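Glycosyl hydrolase family 88 (Pedobacter heparinus, PDB 3WIW) probably removes unsaturated glucuronyl residues from heparin-derived oligosaccharides, as a family 88 glycoside hydrolase with an alpha6/alpha6-barrel fold. Local coordinates at residues 31-36 with 392-397. Numbering follows the deposited sequence. Where two conformers were deposited one is given.
Sequences WLKKST and KKIDLK
Leu396 lays its isobutyl end over the face of helix 30-49 formed by Leu32, Lys33 and Thr36, and it has the largest share of the buried surface. Of its two methyls, CD2 lies closest to CG of Lys33, at 3.7 Å, and CD1 closest to OG1 of Thr36, at 3.5 Å, Thr36 and Leu396 crossing at about a right angle. Leu32 also meets Leu396 nearly at right angles, its CG 4.1 Å from both CD1 and CD2 of Leu396. With CG anti to the backbone N (chi1 174°), Leu32 extends toward Ile394, and the two meet tip to tip, CD2 of Leu32 lying 3.6 Å from CD1 of Ile394. The extended chain of Lys33 runs past the other branch of Ile394, bringing CE of Lys33 within 4.0 Å of CG2 of Ile394.

Thr36 OG1 is occupied within its own helix: it donates to the carbonyl O of Leu32 at 2.9 Å, tilted 31° from the carbonyl plane and on the opposite face from Thr36 N. An alanine here would remove OG1, and is likely to leave Leu396 CD1 without its nearest neighbour among residues 31-36 and Leu32 O without its side-chain donor.

Beyond these residues, Leu88 of helix 77-89 touches both Thr36 and Leu396, while Leu32 packs on Leu385 and Tyr388 of helix 375-392. That helix ends in a Schellman motif with Lys393 at C-prime, and the following tail packs back against helix 30-49, the first helix of the chain. Since every cross-contact is van der Waals, chiefly between aliphatic carbons, the fit of the branched side chains, rather than polar pairing, joins the C-terminal tail to the N-terminal helix.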
loop_
_atom_site.group_PDB
_atom_site.type_symbol
_atom_site.label_atom_id
_atom_site.label_comp_id
_atom_site.label_asym_id
_atom_site.label_seq_id
_atom_site.Cartn_x
_atom_site.Cartn_y
_atom_site.Cartn_z
ATOM N N TRP A 31 -10.212 1.992 22.014
ATOM C CA TRP A 31 -10.475 2.247 20.599
ATOM C C TRP A 31 -9.838 1.156 19.734
ATOM O O TRP A 31 -10.439 0.699 18.766
ATOM C CB TRP A 31 -9.968 3.634 20.190
ATOM C CG TRP A 31 -8.479 3.758 20.289
ATOM C CD1 TRP A 31 -7.749 4.089 21.406
ATOM C CD2 TRP A 31 -7.529 3.506 19.250
ATOM N NE1 TRP A 31 -6.406 4.070 21.111
ATOM C CE2 TRP A 31 -6.244 3.707 19.797
ATOM C CE3 TRP A 31 -7.639 3.112 17.911
ATOM C CZ2 TRP A 31 -5.077 3.550 19.043
ATOM C CZ3 TRP A 31 -6.482 2.951 17.169
ATOM C CH2 TRP A 31 -5.218 3.172 17.733
ATOM N N LEU A 32 -8.633 0.724 20.098
ATOM C CA LEU A 32 -7.894 -0.251 19.316
ATOM C C LEU A 32 -8.528 -1.635 19.457
ATOM O O LEU A 32 -8.686 -2.359 18.472
ATOM C CB LEU A 32 -6.441 -0.261 19.771
ATOM C CG LEU A 32 -5.549 -1.332 19.151
ATOM C CD1 LEU A 32 -5.288 -1.019 17.682
ATOM C CD2 LEU A 32 -4.254 -1.414 19.932
ATOM N N LYS A 33 -8.903 -1.992 20.684
ATOM C CA LYS A 33 -9.553 -3.273 20.925
ATOM C C LYS A 33 -10.916 -3.368 20.246
ATOM O O LYS A 33 -11.251 -4.395 19.647
ATOM C CB LYS A 33 -9.619 -3.567 22.426
ATOM C CG LYS A 33 -8.219 -3.738 23.027
ATOM C CD LYS A 33 -8.200 -3.722 24.543
ATOM C CE LYS A 33 -6.764 -3.632 25.031
ATOM N NZ LYS A 33 -6.678 -3.487 26.513
ATOM N N LYS A 34 -11.722 -2.317 20.299
ATOM C CA LYS A 34 -13.033 -2.438 19.660
ATOM C C LYS A 34 -12.916 -2.412 18.138
ATOM O O LYS A 34 -13.671 -3.088 17.436
ATOM C CB LYS A 34 -14.058 -1.423 20.197
ATOM C CG LYS A 34 -13.619 0.031 20.221
ATOM C CD LYS A 34 -14.610 0.915 21.000
ATOM C CE LYS A 34 -14.676 0.574 22.485
ATOM N NZ LYS A 34 -15.596 1.504 23.223
ATOM N N SER A 35 -11.942 -1.664 17.629
ATOM C CA SER A 35 -11.742 -1.602 16.187
ATOM C C SER A 35 -11.284 -2.952 15.651
ATOM O O SER A 35 -11.737 -3.399 14.598
ATOM C CB SER A 35 -10.761 -0.489 15.838
ATOM O OG SER A 35 -11.288 0.759 16.257
ATOM N N THR A 36 -10.405 -3.615 16.395
ATOM C CA THR A 36 -9.942 -4.942 16.025
ATOM C C THR A 36 -11.107 -5.943 16.039
ATOM O O THR A 36 -11.241 -6.744 15.117
ATOM C CB THR A 36 -8.803 -5.407 16.934
ATOM O OG1 THR A 36 -7.701 -4.503 16.791
ATOM C CG2 THR A 36 -8.341 -6.782 16.527
ATOM N N LYS A 392 3.331 -0.987 21.219
ATOM C CA LYS A 392 2.732 -0.796 22.538
ATOM C C LYS A 392 2.638 -2.085 23.359
ATOM O O LYS A 392 2.320 -2.045 24.554
ATOM C CB LYS A 392 1.337 -0.184 22.375
ATOM C CG LYS A 392 1.343 1.231 21.812
ATOM C CD LYS A 392 1.578 2.264 22.901
ATOM C CE LYS A 392 0.321 2.465 23.735
ATOM N NZ LYS A 392 0.460 3.590 24.709
ATOM N N LYS A 393 2.912 -3.218 22.719
ATOM C CA LYS A 393 2.818 -4.544 23.370
ATOM C C LYS A 393 1.405 -4.858 23.840
ATOM O O LYS A 393 1.182 -5.360 24.941
ATOM C CB LYS A 393 3.826 -4.702 24.508
ATOM C CG LYS A 393 5.237 -4.468 24.039
ATOM C CD LYS A 393 6.233 -4.891 25.062
ATOM C CE LYS A 393 7.610 -4.394 24.687
ATOM N NZ LYS A 393 8.556 -5.012 25.610
ATOM N N ILE A 394 0.446 -4.550 22.982
ATOM C CA ILE A 394 -0.962 -4.781 23.273
ATOM C C ILE A 394 -1.420 -6.096 22.650
ATOM O O ILE A 394 -1.289 -6.305 21.436
ATOM C CB ILE A 394 -1.858 -3.628 22.761
ATOM C CG1 ILE A 394 -1.506 -2.317 23.473
ATOM C CG2 ILE A 394 -3.321 -3.967 23.000
ATOM C CD1 ILE A 394 -2.047 -1.073 22.794
ATOM N N ASP A 395 -1.956 -6.973 23.496
ATOM C CA ASP A 395 -2.508 -8.253 23.070
ATOM C C ASP A 395 -3.925 -8.060 22.542
ATOM O O ASP A 395 -4.808 -7.640 23.286
ATOM C CB ASP A 395 -2.551 -9.180 24.283
ATOM C CG ASP A 395 -2.919 -10.608 23.932
ATOM O OD1 ASP A 395 -3.333 -10.873 22.783
ATOM O OD2 ASP A 395 -2.790 -11.473 24.828
ATOM N N LEU A 396 -4.140 -8.379 21.269
ATOM C CA LEU A 396 -5.456 -8.248 20.650
ATOM C C LEU A 396 -6.098 -9.597 20.285
ATOM O O LEU A 396 -7.086 -9.638 19.552
ATOM C CB LEU A 396 -5.357 -7.362 19.407
ATOM C CG LEU A 396 -4.901 -5.918 19.621
ATOM C CD1 LEU A 396 -4.652 -5.226 18.300
ATOM C CD2 LEU A 396 -5.971 -5.174 20.405
ATOM N N LYS A 397 -5.532 -10.698 20.780
ATOM C CA LYS A 397 -6.074 -12.032 20.491
ATOM C C LYS A 397 -7.508 -12.191 21.005
ATOM O O LYS A 397 -7.827 -11.762 22.114
ATOM C CB LYS A 397 -5.184 -13.125 21.100
ATOM C CG LYS A 397 -3.738 -13.109 20.630
ATOM C CD LYS A 397 -3.620 -13.363 19.135
ATOM C CE LYS A 397 -2.161 -13.508 18.723
ATOM N NZ LYS A 397 -2.020 -13.921 17.299
#